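Local coordinates for mitomycin biosynthesis 6-O-methyltransferase (Streptomyces lavendulae, PDB 3GWZ), which catalyses the transfer of a methyl group from S-adenosyl-L-methionine to the quinone hydroxyl of demethylmitomycins A and B, giving mitomycins A and B, at residues T163-L168 / L326-G331; W281-V286 / A332-S337. All coordinates share one frame; numbering follows the deposited sequence.

Contact 1: T163-L168 / L326-G331. With SAH (S-adenosyl-L-homocysteine), chain G.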
loop_
_atom_site.group_PDB
_atom_site.type_symbol
_atom_site.label_atom_id
_atom_site.label_comp_id
_atom_site.label_asym_id
_atom_site.label_seq_id
_atom_site.Cartn_x
_atom_site.Cartn_y
_atom_site.Cartn_z
ATOM N N THR A 163 20.513 -17.999 -22.267
ATOM C CA THR A 163 21.256 -18.058 -21.011
ATOM C C THR A 163 20.468 -18.935 -20.043
ATOM O O THR A 163 19.282 -19.181 -20.266
ATOM C CB THR A 163 21.479 -16.646 -20.397
ATOM O OG1 THR A 163 22.404 -16.738 -19.307
ATOM C CG2 THR A 163 20.169 -16.055 -19.881
ATOM N N SER A 164 21.118 -19.425 -18.992
ATOM C CA SER A 164 20.444 -20.275 -18.015
ATOM C C SER A 164 19.664 -19.447 -17.001
ATOM O O SER A 164 19.919 -18.253 -16.818
ATOM C CB SER A 164 21.446 -21.172 -17.280
ATOM O OG SER A 164 22.242 -20.407 -16.391
ATOM N N PHE A 165 18.697 -20.083 -16.348
ATOM C CA PHE A 165 17.924 -19.402 -15.322
ATOM C C PHE A 165 18.841 -18.899 -14.202
ATOM O O PHE A 165 18.680 -17.789 -13.704
ATOM C CB PHE A 165 16.842 -20.324 -14.747
ATOM C CG PHE A 165 15.975 -19.656 -13.699
ATOM C CD1 PHE A 165 14.945 -18.810 -14.073
ATOM C CD2 PHE A 165 16.213 -19.857 -12.347
ATOM C CE1 PHE A 165 14.139 -18.185 -13.116
ATOM C CE2 PHE A 165 15.424 -19.229 -11.376
ATOM C CZ PHE A 165 14.382 -18.394 -11.764
ATOM N N TRP A 166 19.808 -19.712 -13.800
ATOM C CA TRP A 166 20.683 -19.283 -12.705
ATOM C C TRP A 166 21.614 -18.146 -13.132
ATOM O O TRP A 166 21.947 -17.271 -12.330
ATOM C CB TRP A 166 21.485 -20.450 -12.133
ATOM C CG TRP A 166 20.650 -21.473 -11.447
ATOM C CD1 TRP A 166 20.678 -22.821 -11.653
ATOM C CD2 TRP A 166 19.658 -21.240 -10.436
ATOM N NE1 TRP A 166 19.775 -23.442 -10.829
ATOM C CE2 TRP A 166 19.132 -22.496 -10.073
ATOM C CE3 TRP A 166 19.163 -20.093 -9.807
ATOM C CZ2 TRP A 166 18.129 -22.639 -9.115
ATOM C CZ3 TRP A 166 18.161 -20.234 -8.852
ATOM C CH2 TRP A 166 17.657 -21.493 -8.516
ATOM N N GLN A 167 22.033 -18.155 -14.394
ATOM C CA GLN A 167 22.921 -17.105 -14.877
ATOM C C GLN A 167 22.165 -15.793 -15.004
ATOM O O GLN A 167 22.689 -14.734 -14.674
ATOM C CB GLN A 167 23.553 -17.486 -16.220
ATOM C CG GLN A 167 24.586 -16.491 -16.721
ATOM C CD GLN A 167 25.751 -16.331 -15.756
ATOM O OE1 GLN A 167 26.268 -15.231 -15.567
ATOM N NE2 GLN A 167 26.160 -17.429 -15.131
ATOM N N LEU A 168 20.929 -15.860 -15.484
ATOM C CA LEU A 168 20.122 -14.651 -15.609
ATOM C C LEU A 168 19.877 -14.005 -14.245
ATOM O O LEU A 168 20.045 -12.786 -14.075
ATOM C CB LEU A 168 18.780 -14.954 -16.290
ATOM C CG LEU A 168 17.881 -13.719 -16.392
ATOM C CD1 LEU A 168 18.501 -12.712 -17.354
ATOM C CD2 LEU A 168 16.480 -14.100 -16.850
ATOM N N LEU A 326 10.956 -28.293 -14.641
ATOM C CA LEU A 326 11.533 -28.834 -15.871
ATOM C C LEU A 326 11.926 -27.699 -16.805
ATOM O O LEU A 326 13.055 -27.612 -17.287
ATOM C CB LEU A 326 10.523 -29.753 -16.557
ATOM C CG LEU A 326 10.808 -30.111 -18.019
ATOM C CD1 LEU A 326 12.010 -31.024 -18.101
ATOM C CD2 LEU A 326 9.581 -30.767 -18.653
ATOM N N VAL A 327 10.974 -26.811 -17.046
ATOM C CA VAL A 327 11.168 -25.711 -17.970
ATOM C C VAL A 327 12.277 -24.740 -17.538
ATOM O O VAL A 327 13.131 -24.366 -18.345
ATOM C CB VAL A 327 9.818 -24.982 -18.172
ATOM C CG1 VAL A 327 10.012 -23.599 -18.749
ATOM C CG2 VAL A 327 8.929 -25.837 -19.052
ATOM N N LEU A 328 12.286 -24.352 -16.267
ATOM C CA LEU A 328 13.201 -23.311 -15.818
ATOM C C LEU A 328 14.631 -23.814 -15.613
ATOM O O LEU A 328 15.584 -23.185 -16.059
ATOM C CB LEU A 328 12.709 -22.665 -14.519
ATOM C CG LEU A 328 11.396 -21.880 -14.597
ATOM C CD1 LEU A 328 11.088 -21.267 -13.240
ATOM C CD2 LEU A 328 11.489 -20.800 -15.663
ATOM N N VAL A 329 14.772 -24.930 -14.912
ATOM C CA VAL A 329 16.096 -25.403 -14.504
ATOM C C VAL A 329 16.326 -26.890 -14.754
ATOM O O VAL A 329 17.329 -27.456 -14.304
ATOM C CB VAL A 329 16.369 -25.092 -12.998
ATOM C CG1 VAL A 329 16.408 -23.586 -12.754
ATOM C CG2 VAL A 329 15.330 -25.768 -12.104
ATOM N N GLY A 330 15.411 -27.526 -15.475
ATOM C CA GLY A 330 15.520 -28.947 -15.732
ATOM C C GLY A 330 15.390 -29.802 -14.485
ATOM O O GLY A 330 15.896 -30.924 -14.430
ATOM N N GLY A 331 14.700 -29.275 -13.482
ATOM C CA GLY A 331 14.449 -30.011 -12.259
ATOM C C GLY A 331 13.249 -30.930 -12.340
ATOM O O GLY A 331 12.682 -31.136 -13.405
HETATM N N SAH G . 15.743 -22.376 0.298
HETATM C CA SAH G . 15.055 -21.163 -0.263
HETATM C CB SAH G . 15.325 -20.929 -1.762
HETATM C CG SAH G . 14.918 -22.066 -2.719
HETATM S SD SAH G . 15.167 -21.608 -4.431
HETATM C C SAH G . 13.575 -21.282 -0.033
HETATM O O SAH G . 12.859 -20.281 -0.128
HETATM O OXT SAH G . 13.060 -22.370 0.261
HETATM C "C5'" SAH G . 16.743 -22.385 -4.725
HETATM C "C4'" SAH G . 17.950 -21.539 -4.270
HETATM O "O4'" SAH G . 19.220 -22.159 -4.584
HETATM C "C3'" SAH G . 18.044 -20.122 -4.846
HETATM O "O3'" SAH G . 17.881 -19.174 -3.780
HETATM C "C2'" SAH G . 19.452 -19.998 -5.434
HETATM O "O2'" SAH G . 20.104 -18.760 -5.123
HETATM C "C1'" SAH G . 20.197 -21.107 -4.728
HETATM N N9 SAH G . 21.342 -21.667 -5.480
HETATM C C8 SAH G . 21.328 -22.098 -6.762
HETATM N N7 SAH G . 22.545 -22.584 -7.114
HETATM C C5 SAH G . 23.347 -22.475 -6.027
HETATM C C6 SAH G . 24.746 -22.812 -5.702
HETATM N N6 SAH G . 25.522 -23.375 -6.659
HETATM N N1 SAH G . 25.203 -22.533 -4.451
HETATM C C2 SAH G . 24.414 -21.974 -3.521
HETATM N N3 SAH G . 23.125 -21.643 -3.747
HETATM C C4 SAH G . 22.552 -21.870 -4.956
HETATM O O HOH W 1 18.206 -22.842 -16.940
#
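The CG1 methyl of Val-329 lies against two aromatic side chains at once. It comes within 3.8 Å of CD2 of Phe-165, and it makes an off-centre CH-pi contact with the five-membered ring of Trp-166, above the plane and toward its rim, 4.2 Å from the ring centroid. A beta-branched residue suits this place because its methyls stand close to the backbone: with CG1 anti to the carbonyl carbon (chi1 -64°), that branch is directed at both rings. Leu-328 adds a looser apolar touch, its CD2 4.3 Å from CD1 of Phe-165.

The opposite face of the indole belongs to the ligand. C8 of the S-adenosyl-L-homocysteine adenine sits over its centre, and CZ3 of Trp-166 approaches the ribose C2' at 3.7 Å. A broad, flat side chain can thus meet protein on one side and cofactor product on the other.

Polar linkage between the backbones is indirect. One water accepts from Phe-165 N at 2.9 Å and donates to Leu-328 O at 2.8 Å, tying the start of helix 165-171 to the last turns of helix 316-329. Ser-164 is the N-cap of the former, its OG accepting from Gln-167 N at 3.0 Å, while Gly-330 leaves the latter with positive phi, a conformation that glycine adopts readily. Farther out, Phe-157 and Phe-179 meet the Phe-165 ring edge-to-face. This cluster and Val-329 pack beside Trp-166, which with Trp-281 lines the cofactor pocket of this class I, COMT-type O-methyltransferase.

Contact 2: W281-V286 / A332-S337; sequences WDDDDV and AERSES
Beside the active site of this methyltransferase, the loop leading into helix 283-296 is fastened to the loop that leads to helix 336-344 by one arginine. The Arg-334 side chain, extended from CG to NE, is long enough to carry its guanidinium from the second loop to the start of helix 283-296. NH2 gives a nearly straight bond to Trp-281 O (2.7 Å, 162°) and a second to OD1 of Asp-283 (3.0 Å), the latter part of a salt bridge. Both acceptors lie close to the guanidinium plane, at its edge. OD1 uses its anti lone pair, and the carboxylate plane is turned 39° from the guanidinium. NE also makes a weak bond to OD1, which water 2 reinforces by donating to OD1 and accepting from NE.

Asp-283 suits its position because it has a short acid arm at the first turn of a helix; CG anti to the carbonyl carbon (chi1 -71°) helps bring the carboxylate to the arginine. Asp-282 before it is the N-cap, its OD1 accepting from Asp-285 N at 2.9 Å. Val-286, one turn on, rests its CG2 3.6 Å from NH2 of Arg-334, an apolar neighbour for the buried cation.

NH1 is bonded in turn to Leu-278 O, and the preceding Glu-333 holds ND1 of His-279, inferred to be the proton acceptor, and the substrate-binding Asn-308. Phe-339 and Leu-342 of helix 336-344 pack on the arginine, while a backbone bond to Ile-310 ties it to the loop beyond strand 302-308.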
loop_
_atom_site.group_PDB
_atom_site.type_symbol
_atom_site.label_atom_id
_atom_site.label_comp_id
_atom_site.label_asym_id
_atom_site.label_seq_id
_atom_site.Cartn_x
_atom_site.Cartn_y
_atom_site.Cartn_z
ATOM N N TRP A 281 17.566 -29.863 -9.264
ATOM C CA TRP A 281 18.746 -30.547 -9.809
ATOM C C TRP A 281 18.495 -31.987 -10.264
ATOM O O TRP A 281 17.655 -32.686 -9.696
ATOM C CB TRP A 281 19.884 -30.510 -8.773
ATOM C CG TRP A 281 20.230 -29.097 -8.361
ATOM C CD1 TRP A 281 19.823 -28.439 -7.224
ATOM C CD2 TRP A 281 21.014 -28.159 -9.108
ATOM N NE1 TRP A 281 20.318 -27.150 -7.224
ATOM C CE2 TRP A 281 21.051 -26.957 -8.368
ATOM C CE3 TRP A 281 21.687 -28.216 -10.337
ATOM C CZ2 TRP A 281 21.736 -25.830 -8.816
ATOM C CZ3 TRP A 281 22.373 -27.107 -10.769
ATOM C CH2 TRP A 281 22.392 -25.926 -10.017
ATOM N N ASP A 282 19.232 -32.434 -11.281
ATOM C CA ASP A 282 19.124 -33.834 -11.712
ATOM C C ASP A 282 19.819 -34.762 -10.717
ATOM O O ASP A 282 20.443 -34.299 -9.756
ATOM C CB ASP A 282 19.631 -34.051 -13.154
ATOM C CG ASP A 282 21.131 -33.813 -13.309
ATOM O OD1 ASP A 282 21.880 -33.878 -12.316
ATOM O OD2 ASP A 282 21.562 -33.554 -14.451
ATOM N N ASP A 283 19.701 -36.070 -10.933
ATOM C CA ASP A 283 20.207 -37.042 -9.964
ATOM C C ASP A 283 21.693 -36.864 -9.675
ATOM O O ASP A 283 22.106 -36.841 -8.518
ATOM C CB ASP A 283 19.931 -38.477 -10.433
ATOM C CG ASP A 283 18.459 -38.842 -10.369
ATOM O OD1 ASP A 283 17.646 -38.025 -9.877
ATOM O OD2 ASP A 283 18.110 -39.953 -10.817
ATOM N N ASP A 284 22.494 -36.742 -10.729
ATOM C CA ASP A 284 23.935 -36.558 -10.565
ATOM C C ASP A 284 24.249 -35.354 -9.674
ATOM O O ASP A 284 25.060 -35.442 -8.745
ATOM C CB ASP A 284 24.616 -36.399 -11.930
ATOM C CG ASP A 284 24.677 -37.709 -12.715
ATOM O OD1 ASP A 284 24.434 -38.783 -12.115
ATOM O OD2 ASP A 284 24.972 -37.664 -13.931
ATOM N N ASP A 285 23.602 -34.228 -9.948
ATOM C CA ASP A 285 23.888 -33.025 -9.183
ATOM C C ASP A 285 23.365 -33.127 -7.753
ATOM O O ASP A 285 23.971 -32.579 -6.846
ATOM C CB ASP A 285 23.356 -31.779 -9.882
ATOM C CG ASP A 285 24.183 -31.401 -11.092
ATOM O OD1 ASP A 285 25.390 -31.717 -11.107
ATOM O OD2 ASP A 285 23.625 -30.793 -12.028
ATOM N N VAL A 286 22.261 -33.841 -7.545
ATOM C CA VAL A 286 21.774 -34.037 -6.180
ATOM C C VAL A 286 22.766 -34.872 -5.377
ATOM O O VAL A 286 23.037 -34.589 -4.208
ATOM C CB VAL A 286 20.395 -34.721 -6.135
ATOM C CG1 VAL A 286 20.113 -35.228 -4.715
ATOM C CG2 VAL A 286 19.308 -33.752 -6.592
ATOM N N ALA A 332 12.865 -31.482 -11.192
ATOM C CA ALA A 332 11.776 -32.445 -11.103
ATOM C C ALA A 332 11.488 -32.715 -9.639
ATOM O O ALA A 332 12.402 -32.732 -8.817
ATOM C CB ALA A 332 12.157 -33.754 -11.795
ATOM N N GLU A 333 10.219 -32.930 -9.317
ATOM C CA GLU A 333 9.838 -33.370 -7.980
ATOM C C GLU A 333 10.097 -34.858 -7.896
ATOM O O GLU A 333 10.063 -35.562 -8.915
ATOM C CB GLU A 333 8.358 -33.079 -7.703
ATOM C CG GLU A 333 7.933 -31.632 -7.957
ATOM C CD GLU A 333 8.451 -30.651 -6.907
ATOM O OE1 GLU A 333 9.414 -30.987 -6.179
ATOM O OE2 GLU A 333 7.899 -29.528 -6.817
ATOM N N ARG A 334 10.351 -35.336 -6.682
ATOM C CA ARG A 334 10.670 -36.736 -6.455
ATOM C C ARG A 334 9.780 -37.328 -5.359
ATOM O O ARG A 334 9.238 -36.596 -4.525
ATOM C CB ARG A 334 12.140 -36.876 -6.046
ATOM C CG ARG A 334 13.146 -36.724 -7.195
ATOM C CD ARG A 334 14.566 -36.644 -6.632
ATOM N NE ARG A 334 15.568 -36.462 -7.672
ATOM C CZ ARG A 334 16.118 -35.293 -7.987
ATOM N NH1 ARG A 334 15.769 -34.183 -7.329
ATOM N NH2 ARG A 334 17.031 -35.236 -8.951
ATOM N N SER A 335 9.626 -38.650 -5.382
ATOM C CA SER A 335 8.983 -39.382 -4.293
ATOM C C SER A 335 10.009 -39.609 -3.188
ATOM O O SER A 335 11.205 -39.429 -3.403
ATOM C CB SER A 335 8.473 -40.737 -4.787
ATOM O OG SER A 335 9.555 -41.629 -4.997
ATOM N N GLU A 336 9.552 -40.003 -2.005
ATOM C CA GLU A 336 10.492 -40.293 -0.926
ATOM C C GLU A 336 11.458 -41.420 -1.303
ATOM O O GLU A 336 12.628 -41.360 -0.970
ATOM C CB GLU A 336 9.759 -40.620 0.381
ATOM C CG GLU A 336 10.683 -40.794 1.573
ATOM C CD GLU A 336 9.935 -41.023 2.883
ATOM O OE1 GLU A 336 8.900 -40.358 3.117
ATOM O OE2 GLU A 336 10.395 -41.866 3.680
ATOM N N SER A 337 10.968 -42.440 -2.005
ATOM C CA SER A 337 11.823 -43.561 -2.389
ATOM C C SER A 337 12.880 -43.134 -3.399
ATOM O O SER A 337 14.011 -43.627 -3.384
ATOM C CB SER A 337 11.002 -44.733 -2.942
ATOM O OG SER A 337 10.330 -44.382 -4.136
HETATM O O HOH W 2 15.345 -39.317 -8.959
#

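Overall arrangement
Contacts 1 and 2 both border the cofactor site, through Trp-166 and Trp-281, and are joined by chain continuity: residues 326-331 run straight into 332-337, so the segment that ends helix 316-329 also leads to helix 336-344. The two also touch, Trp-166 NE1 lying 3.7 Å from Trp-281 CZ2, although their centres are about 16 Å apart. Both are partly buried, but their chemistry differs. Contact 1 is mostly apolar and aromatic, with water carrying its polar link, as fits packing behind the Trp-166 indole, which meets adenine and ribose. Contact 2 has direct, charged bonds at a helix start, where Asp-283 is exposed while Arg-334 and Val-286 are buried.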